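Local coordinates for N-terminal acetyltransferase-like protein (Chaetomium thermophilum, PDB 5NNP) that probably serves as the auxiliary, tetratricopeptide-repeat subunit of an N-terminal acetyltransferase A complex, an all-helical scaffold associated with transferase activity, at residues 80-85 with 111-116; 92-97 with 523-528; 124-129 with 546-551. One frame throughout, in Å; residues are numbered along the deposited sequence.

Contact 1 of 3, residues 80-85 with 111-116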
# COMPACT_ATOMS: atom_id res chain seq x y z
N CYS A 80 27.34 23.26 16.59
CA CYS A 80 28.13 22.20 15.98
C CYS A 80 27.36 20.86 15.95
O CYS A 80 27.35 20.16 14.94
CB CYS A 80 29.46 22.04 16.72
SG CYS A 80 30.48 23.54 16.75
N TRP A 81 26.67 20.53 17.04
CA TRP A 81 25.93 19.29 17.10
C TRP A 81 24.68 19.33 16.20
O TRP A 81 24.38 18.37 15.49
CB TRP A 81 25.56 18.95 18.54
CG TRP A 81 26.77 18.49 19.32
CD1 TRP A 81 27.50 19.22 20.23
CD2 TRP A 81 27.42 17.22 19.22
NE1 TRP A 81 28.55 18.47 20.71
CE2 TRP A 81 28.53 17.24 20.11
CE3 TRP A 81 27.18 16.06 18.47
CZ2 TRP A 81 29.39 16.15 20.27
CZ3 TRP A 81 28.05 14.96 18.63
CH2 TRP A 81 29.14 15.02 19.53
N HIS A 82 23.98 20.47 16.21
CA HIS A 82 22.84 20.69 15.32
C HIS A 82 23.22 20.48 13.85
O HIS A 82 22.54 19.76 13.13
CB HIS A 82 22.28 22.09 15.55
CG HIS A 82 20.93 22.32 14.95
ND1 HIS A 82 20.36 23.58 14.87
CD2 HIS A 82 20.04 21.47 14.39
CE1 HIS A 82 19.17 23.48 14.30
NE2 HIS A 82 18.95 22.22 14.00
N VAL A 83 24.31 21.11 13.41
CA VAL A 83 24.83 20.96 12.05
C VAL A 83 25.10 19.49 11.70
O VAL A 83 24.65 18.98 10.66
CB VAL A 83 26.14 21.77 11.85
CG1 VAL A 83 26.81 21.39 10.56
CG2 VAL A 83 25.86 23.25 11.88
N TYR A 84 25.84 18.83 12.58
CA TYR A 84 26.16 17.42 12.44
C TYR A 84 24.89 16.60 12.17
O TYR A 84 24.86 15.73 11.29
CB TYR A 84 26.88 16.94 13.70
CG TYR A 84 27.76 15.71 13.55
CD1 TYR A 84 28.68 15.60 12.51
CD2 TYR A 84 27.71 14.67 14.49
CE1 TYR A 84 29.50 14.47 12.39
CE2 TYR A 84 28.52 13.55 14.37
CZ TYR A 84 29.41 13.45 13.32
OH TYR A 84 30.22 12.35 13.22
N GLY A 85 23.83 16.89 12.91
CA GLY A 85 22.55 16.24 12.74
C GLY A 85 21.92 16.53 11.39
O GLY A 85 21.46 15.62 10.70
N SER A 111 15.66 25.57 22.40
CA SER A 111 15.48 25.54 20.95
C SER A 111 14.24 24.77 20.48
O SER A 111 14.25 23.55 20.44
CB SER A 111 16.70 24.93 20.28
OG SER A 111 16.43 24.77 18.91
N HIS A 112 13.20 25.48 20.10
CA HIS A 112 11.98 24.83 19.62
C HIS A 112 12.22 24.10 18.32
O HIS A 112 11.57 23.09 18.06
CB HIS A 112 10.85 25.85 19.46
CG HIS A 112 10.25 26.28 20.77
ND1 HIS A 112 10.97 26.93 21.74
CD2 HIS A 112 9.00 26.12 21.27
CE1 HIS A 112 10.20 27.17 22.78
NE2 HIS A 112 9.00 26.69 22.53
N GLN A 113 13.15 24.60 17.50
CA GLN A 113 13.42 23.97 16.21
C GLN A 113 14.09 22.61 16.40
O GLN A 113 13.76 21.63 15.73
CB GLN A 113 14.30 24.86 15.35
CG GLN A 113 14.69 24.21 14.02
CD GLN A 113 15.77 24.98 13.28
OE1 GLN A 113 16.54 25.74 13.88
NE2 GLN A 113 15.84 24.78 11.97
N ILE A 114 15.06 22.58 17.30
CA ILE A 114 15.80 21.35 17.54
C ILE A 114 14.87 20.28 18.12
O ILE A 114 14.92 19.12 17.69
CB ILE A 114 17.00 21.60 18.46
CG1 ILE A 114 18.05 22.43 17.70
CG2 ILE A 114 17.60 20.29 18.95
CD1 ILE A 114 19.27 22.83 18.52
N GLN A 115 14.00 20.67 19.05
CA GLN A 115 13.07 19.73 19.67
C GLN A 115 12.05 19.25 18.67
O GLN A 115 11.66 18.08 18.68
CB GLN A 115 12.35 20.37 20.87
CG GLN A 115 11.22 19.52 21.46
CD GLN A 115 11.71 18.21 22.09
OE1 GLN A 115 11.87 18.12 23.30
NE2 GLN A 115 11.95 17.19 21.27
N ARG A 116 11.62 20.15 17.79
CA ARG A 116 10.64 19.83 16.77
C ARG A 116 11.16 18.77 15.81
O ARG A 116 10.47 17.79 15.52
CB ARG A 116 10.25 21.10 16.00
CG ARG A 116 9.15 20.93 14.98
CD ARG A 116 8.68 22.28 14.47
NE ARG A 116 9.79 23.19 14.16
CZ ARG A 116 10.34 23.32 12.95
NH1 ARG A 116 9.88 22.59 11.94
NH2 ARG A 116 11.34 24.18 12.76
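The backbone N of Ile-114, the residue whose side chain covers a face of the His-82 ring, donates to OG of Ser-111 at 3.0 Å with an N-H...O angle of 159°. Ser-111 is therefore the N-cap of helix 112-124, and its hydroxyl satisfies an amide in the first turn, just where the contact is made. Across from this turn, His-82 supplies most of the interface. Its CG lies anti to the backbone N (chi1 -166°), which carries the imidazole over to the start of helix 112-124. There CG1 of Ile-114 sits almost exactly above the ring centroid, at 3.7 Å, a CH-pi contact over the face. The methyl CD1 lies on the ND1 side of the same ring, 3.9 Å from His-82 ND1. Gln-113 approaches differently. Its extended chain brings the amide to the ring edge, with OE1 3.5 Å from His-82 CE1, and the amide plane stands at 88° to the imidazole. No hydrogen bond crosses between the two segments; the pairing illustrates how a polar ring can be packed with an aliphatic branch over a face and an amide at its edge. Tyr-101 of the intervening helix 94-107 also meets the His-82 ring, and Leu-105 of that helix touches Ile-114. The contact thus joins helix 78-90, within the predicted tetratricopeptide repeat 78-111, to the start of helix 112-124, with helix 44-55 packed against Cys-80 and Val-83, and helix 128-141 against Gln-115.

Contact 2 of 3, residues 92-97 with 523-528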
# COMPACT_ATOMS: atom_id res chain seq x y z
N LYS A 92 20.11 10.91 4.96
CA LYS A 92 19.11 9.89 5.27
C LYS A 92 19.51 8.92 6.38
O LYS A 92 18.85 7.90 6.56
CB LYS A 92 18.77 9.12 4.01
CG LYS A 92 18.26 10.00 2.90
CD LYS A 92 17.35 11.07 3.46
CE LYS A 92 17.00 12.09 2.40
NZ LYS A 92 16.45 11.40 1.21
N ASN A 93 20.57 9.24 7.12
CA ASN A 93 20.93 8.49 8.31
C ASN A 93 20.25 9.06 9.55
O ASN A 93 20.87 9.74 10.38
CB ASN A 93 22.44 8.49 8.51
CG ASN A 93 22.87 7.59 9.67
OD1 ASN A 93 22.04 7.09 10.44
ND2 ASN A 93 24.18 7.41 9.81
N PHE A 94 18.97 8.75 9.67
CA PHE A 94 18.15 9.30 10.73
C PHE A 94 18.60 8.87 12.11
O PHE A 94 18.29 9.52 13.11
CB PHE A 94 16.70 8.90 10.51
CG PHE A 94 16.13 9.42 9.21
CD1 PHE A 94 16.65 10.58 8.64
CD2 PHE A 94 15.11 8.75 8.56
CE1 PHE A 94 16.14 11.07 7.46
CE2 PHE A 94 14.60 9.23 7.39
CZ PHE A 94 15.12 10.40 6.83
N ASP A 95 19.32 7.77 12.20
CA ASP A 95 19.64 7.29 13.52
C ASP A 95 20.79 8.09 14.09
O ASP A 95 20.77 8.45 15.27
CB ASP A 95 19.98 5.80 13.49
CG ASP A 95 19.36 5.07 14.65
OD1 ASP A 95 18.15 4.74 14.56
OD2 ASP A 95 20.07 4.85 15.65
N GLU A 96 21.78 8.38 13.26
CA GLU A 96 22.90 9.19 13.71
C GLU A 96 22.44 10.63 13.88
O GLU A 96 22.98 11.37 14.69
CB GLU A 96 24.07 9.08 12.74
CG GLU A 96 24.70 7.70 12.71
CD GLU A 96 25.45 7.37 14.00
OE1 GLU A 96 26.43 8.10 14.33
OE2 GLU A 96 25.07 6.38 14.66
N ALA A 97 21.42 11.01 13.12
CA ALA A 97 20.82 12.33 13.28
C ALA A 97 20.23 12.49 14.68
O ALA A 97 20.43 13.52 15.35
CB ALA A 97 19.77 12.57 12.22
N ASP A 523 8.46 8.40 2.86
CA ASP A 523 7.29 9.21 2.52
C ASP A 523 6.44 9.58 3.74
O ASP A 523 5.77 10.61 3.74
CB ASP A 523 6.42 8.49 1.48
CG ASP A 523 6.92 8.69 0.07
OD1 ASP A 523 7.70 9.65 -0.14
OD2 ASP A 523 6.55 7.91 -0.84
N GLN A 524 6.47 8.76 4.78
CA GLN A 524 5.66 8.99 5.96
C GLN A 524 6.22 10.15 6.81
O GLN A 524 5.60 10.58 7.78
CB GLN A 524 5.58 7.72 6.78
CG GLN A 524 6.93 7.38 7.38
CD GLN A 524 6.94 6.09 8.18
OE1 GLN A 524 6.09 5.87 9.04
NE2 GLN A 524 7.92 5.25 7.91
N PHE A 525 7.39 10.67 6.41
CA PHE A 525 8.17 11.58 7.24
C PHE A 525 7.47 12.92 7.55
O PHE A 525 7.42 13.36 8.70
CB PHE A 525 9.52 11.84 6.58
CG PHE A 525 10.54 12.51 7.48
CD1 PHE A 525 10.55 13.89 7.64
CD2 PHE A 525 11.46 11.76 8.18
CE1 PHE A 525 11.48 14.50 8.48
CE2 PHE A 525 12.39 12.37 9.02
CZ PHE A 525 12.40 13.74 9.17
N ASP A 526 6.97 13.58 6.53
CA ASP A 526 6.33 14.88 6.71
C ASP A 526 4.97 14.78 7.38
O ASP A 526 4.41 15.78 7.82
CB ASP A 526 6.15 15.59 5.36
CG ASP A 526 7.46 15.94 4.71
OD1 ASP A 526 8.48 16.07 5.42
OD2 ASP A 526 7.47 16.13 3.47
N PHE A 527 4.43 13.57 7.46
CA PHE A 527 3.06 13.39 7.94
C PHE A 527 2.94 13.25 9.46
O PHE A 527 1.87 13.47 10.01
CB PHE A 527 2.41 12.19 7.23
CG PHE A 527 2.13 12.47 5.78
CD1 PHE A 527 1.11 13.35 5.43
CD2 PHE A 527 2.90 11.90 4.78
CE1 PHE A 527 0.84 13.65 4.09
CE2 PHE A 527 2.64 12.19 3.44
CZ PHE A 527 1.61 13.07 3.08
N HIS A 528 4.05 12.91 10.13
CA HIS A 528 4.06 12.92 11.59
C HIS A 528 3.58 14.29 12.09
O HIS A 528 2.84 14.37 13.07
CB HIS A 528 5.45 12.60 12.15
CG HIS A 528 6.08 11.37 11.55
ND1 HIS A 528 5.45 10.15 11.51
CD2 HIS A 528 7.30 11.19 10.99
CE1 HIS A 528 6.25 9.26 10.93
NE2 HIS A 528 7.37 9.86 10.62
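Phe-94 reaches Phe-525 with the far end of its ring. At CB the side chain is met by SD of Met-125. The first torsion, which leaves CG anti to the carbonyl carbon (chi1 -61°), sends the ring out from the start of helix 94-107, and CD2 then runs beside CG of Gln-124. Further out, Phe-94 CE2 lies 4.1 Å from Phe-525 CD2, and Phe-94 CZ, at the tip, is 4.0 Å from Phe-525 CE2. This last atom stands over one face of the Phe-94 ring, displaced toward the rim. On the opposite face, O of Lys-92 lies 4.0 Å above the plane, over the ring centre. The two phenyl planes are inclined at 39°, with centroids 5.3 Å apart. The ring is presented by the tight helix-turn-helix connection of a predicted tetratricopeptide repeat: Lys-92, with positive phi, is the C-prime residue of the Schellman motif ending helix 78-90, and Asn-93 is the N-cap of helix 94-107. Asn-93 OD1 accepts from Glu-96 N at 3.1 Å, the donor standing well above the carbonyl plane, and weakly from Asp-95 N. Phe-525, between helices 503-523 and 527-534, also packs on Val-120 of helix 112-124. Close by, Lys-92 NZ forms a salt bridge with Glu-522, while OD2 of Asp-526 forms one with a basic side chain of another protein chain in the assembly.

Contact 3 of 3, residues 124-129 with 546-551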
# COMPACT_ATOMS: atom_id res chain seq x y z
N GLN A 124 9.78 8.69 13.36
CA GLN A 124 10.17 8.09 12.09
C GLN A 124 10.97 6.80 12.29
O GLN A 124 10.88 5.90 11.46
CB GLN A 124 10.99 9.04 11.24
CG GLN A 124 11.49 8.38 9.95
CD GLN A 124 10.38 8.21 8.92
OE1 GLN A 124 9.38 8.94 8.94
NE2 GLN A 124 10.54 7.25 8.04
N MET A 125 11.76 6.72 13.36
CA MET A 125 12.55 5.51 13.61
C MET A 125 11.95 4.68 14.72
O MET A 125 12.58 3.77 15.23
CB MET A 125 14.00 5.84 13.96
CG MET A 125 14.71 6.69 12.94
SD MET A 125 14.76 5.92 11.32
CE MET A 125 15.83 4.51 11.66
N ARG A 126 10.71 5.00 15.08
CA ARG A 126 10.00 4.25 16.10
C ARG A 126 10.79 4.17 17.42
O ARG A 126 10.76 3.16 18.13
CB ARG A 126 9.64 2.85 15.58
CG ARG A 126 8.93 2.84 14.21
CD ARG A 126 7.57 3.58 14.22
NE ARG A 126 6.75 3.31 13.03
CZ ARG A 126 6.59 4.13 11.99
NH1 ARG A 126 7.19 5.31 11.94
NH2 ARG A 126 5.80 3.76 10.98
N ASP A 127 11.48 5.26 17.76
CA ASP A 127 12.01 5.45 19.11
C ASP A 127 10.88 5.98 19.99
O ASP A 127 10.77 7.19 20.23
CB ASP A 127 13.21 6.42 19.07
CG ASP A 127 13.78 6.74 20.44
OD1 ASP A 127 13.47 6.05 21.43
OD2 ASP A 127 14.55 7.71 20.51
N TYR A 128 10.02 5.07 20.44
CA TYR A 128 8.78 5.44 21.12
C TYR A 128 8.99 6.20 22.43
O TYR A 128 8.32 7.22 22.67
CB TYR A 128 7.94 4.19 21.40
CG TYR A 128 7.59 3.38 20.18
CD1 TYR A 128 6.75 3.89 19.19
CD2 TYR A 128 8.11 2.10 20.00
CE1 TYR A 128 6.44 3.16 18.07
CE2 TYR A 128 7.80 1.35 18.88
CZ TYR A 128 6.97 1.88 17.92
OH TYR A 128 6.68 1.13 16.80
N ALA A 129 9.91 5.69 23.27
CA ALA A 129 10.20 6.33 24.56
C ALA A 129 10.73 7.74 24.34
O ALA A 129 10.32 8.67 25.03
CB ALA A 129 11.20 5.50 25.37
N TRP A 546 0.64 0.32 8.97
CA TRP A 546 0.93 -0.22 7.65
C TRP A 546 2.42 -0.10 7.32
O TRP A 546 3.04 -1.05 6.85
CB TRP A 546 0.11 0.47 6.57
CG TRP A 546 0.71 0.31 5.22
CD1 TRP A 546 0.90 -0.86 4.54
CD2 TRP A 546 1.18 1.36 4.37
NE1 TRP A 546 1.48 -0.60 3.31
CE2 TRP A 546 1.66 0.75 3.19
CE3 TRP A 546 1.24 2.74 4.48
CZ2 TRP A 546 2.20 1.49 2.14
CZ3 TRP A 546 1.78 3.48 3.44
CH2 TRP A 546 2.25 2.85 2.29
N GLU A 547 2.98 1.07 7.59
CA GLU A 547 4.40 1.33 7.37
C GLU A 547 5.32 0.37 8.17
O GLU A 547 6.40 -0.01 7.71
CB GLU A 547 4.68 2.80 7.72
CG GLU A 547 5.88 3.42 7.04
CD GLU A 547 5.70 3.61 5.53
OE1 GLU A 547 5.11 4.63 5.08
OE2 GLU A 547 6.17 2.72 4.79
N ASP A 548 4.89 -0.01 9.37
CA ASP A 548 5.67 -0.92 10.20
C ASP A 548 5.85 -2.27 9.52
O ASP A 548 6.76 -3.03 9.86
CB ASP A 548 5.02 -1.13 11.57
CG ASP A 548 5.15 0.08 12.50
OD1 ASP A 548 6.08 0.90 12.30
OD2 ASP A 548 4.32 0.19 13.43
N ARG A 549 4.96 -2.59 8.57
CA ARG A 549 5.06 -3.85 7.87
C ARG A 549 5.22 -3.65 6.37
O ARG A 549 4.74 -4.47 5.59
CB ARG A 549 3.84 -4.72 8.12
CG ARG A 549 3.70 -5.24 9.53
CD ARG A 549 2.33 -5.89 9.67
NE ARG A 549 1.30 -5.06 9.04
CZ ARG A 549 0.24 -5.54 8.39
NH1 ARG A 549 0.05 -6.85 8.26
NH2 ARG A 549 -0.64 -4.70 7.85
N LEU A 550 5.90 -2.57 5.99
CA LEU A 550 5.89 -2.11 4.60
C LEU A 550 6.27 -3.19 3.62
O LEU A 550 5.54 -3.47 2.67
CB LEU A 550 6.83 -0.92 4.42
CG LEU A 550 7.00 -0.41 2.98
CD1 LEU A 550 5.67 0.02 2.41
CD2 LEU A 550 8.01 0.74 2.95
N ARG A 551 7.42 -3.80 3.86
CA ARG A 551 8.02 -4.63 2.85
C ARG A 551 7.54 -6.06 2.90
O ARG A 551 8.16 -6.94 2.33
CB ARG A 551 9.54 -4.57 2.98
CG ARG A 551 10.07 -3.21 2.62
CD ARG A 551 11.54 -3.20 2.75
NE ARG A 551 12.11 -1.89 2.51
CZ ARG A 551 12.12 -0.92 3.41
NH1 ARG A 551 11.52 -1.12 4.58
NH2 ARG A 551 12.70 0.24 3.14
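Arg-126 and Asp-548 form a salt bridge in which two guanidinium nitrogens converge on one carboxylate oxygen. NE of Arg-126 donates to Asp-548 OD1 at 2.6 Å, with an N-H...O angle of 149°; the oxygen receives it on its syn lone pair and lies slightly tilted from the guanidinium plane. NH2 of Arg-126 has its main acceptors in the carbonyl of Val-544 and OE1 of Gln-524, and its weak, bent approach to the same Asp-548 OD1, at 3.2 Å, is an extra one. Guanidinium and carboxylate planes are turned 65° apart, and the second oxygen, Asp-548 OD2, stays 4.0 Å from Arg-126 NE, so the pair is not the two-oxygen, coplanar kind. A bend at chi2 (-62°) steers the arginine chain toward its partner. NH1 is engaged as well, by the carbonyl of Ile-123. Beyond the polar centre, CB of Glu-547 packs at the guanidinium edge, 3.6 Å from Arg-126 NH2, while its carboxylate is directed elsewhere, with OE1 6.0 Å from that nitrogen. Tyr-128 borders the bridge, its OH 4.2 Å from Asp-548 OD2, and the backbone O of Arg-126 lies over a face of the tyrosine ring. Arg-126 itself has positive phi and is the C-prime residue of the Schellman motif ending helix 112-124. Its charge consequently sits by the Ile-123 carbonyl at the C-terminal end of that helix, where the helix dipole would be expected to stabilise a cation, and the guanidinium beside it is consistent with Asp-548 being ionised.

Overall arrangement
From the N terminus, segment 80-85 opens contact 1 and 92-97 opens contact 2 before 111-116 closes contact 1, a short loop around helix 94-107. Segment 124-129 then opens contact 3. Nearly 400 residues later, 523-528 closes contact 2 and 546-551 closes contact 3. Contacts 1 and 2 therefore cross, as do contacts 2 and 3, whereas 1 and 3 follow in series. Contact 1 is local, joining successive parts of the N-terminal repeats. The other two tie those repeats to the region of helices 527-534 and 537-547, and their centres lie 11 Å apart, joined by two probable hydrogen bonds, His-528 to Gln-124 and Gln-524 to Arg-126.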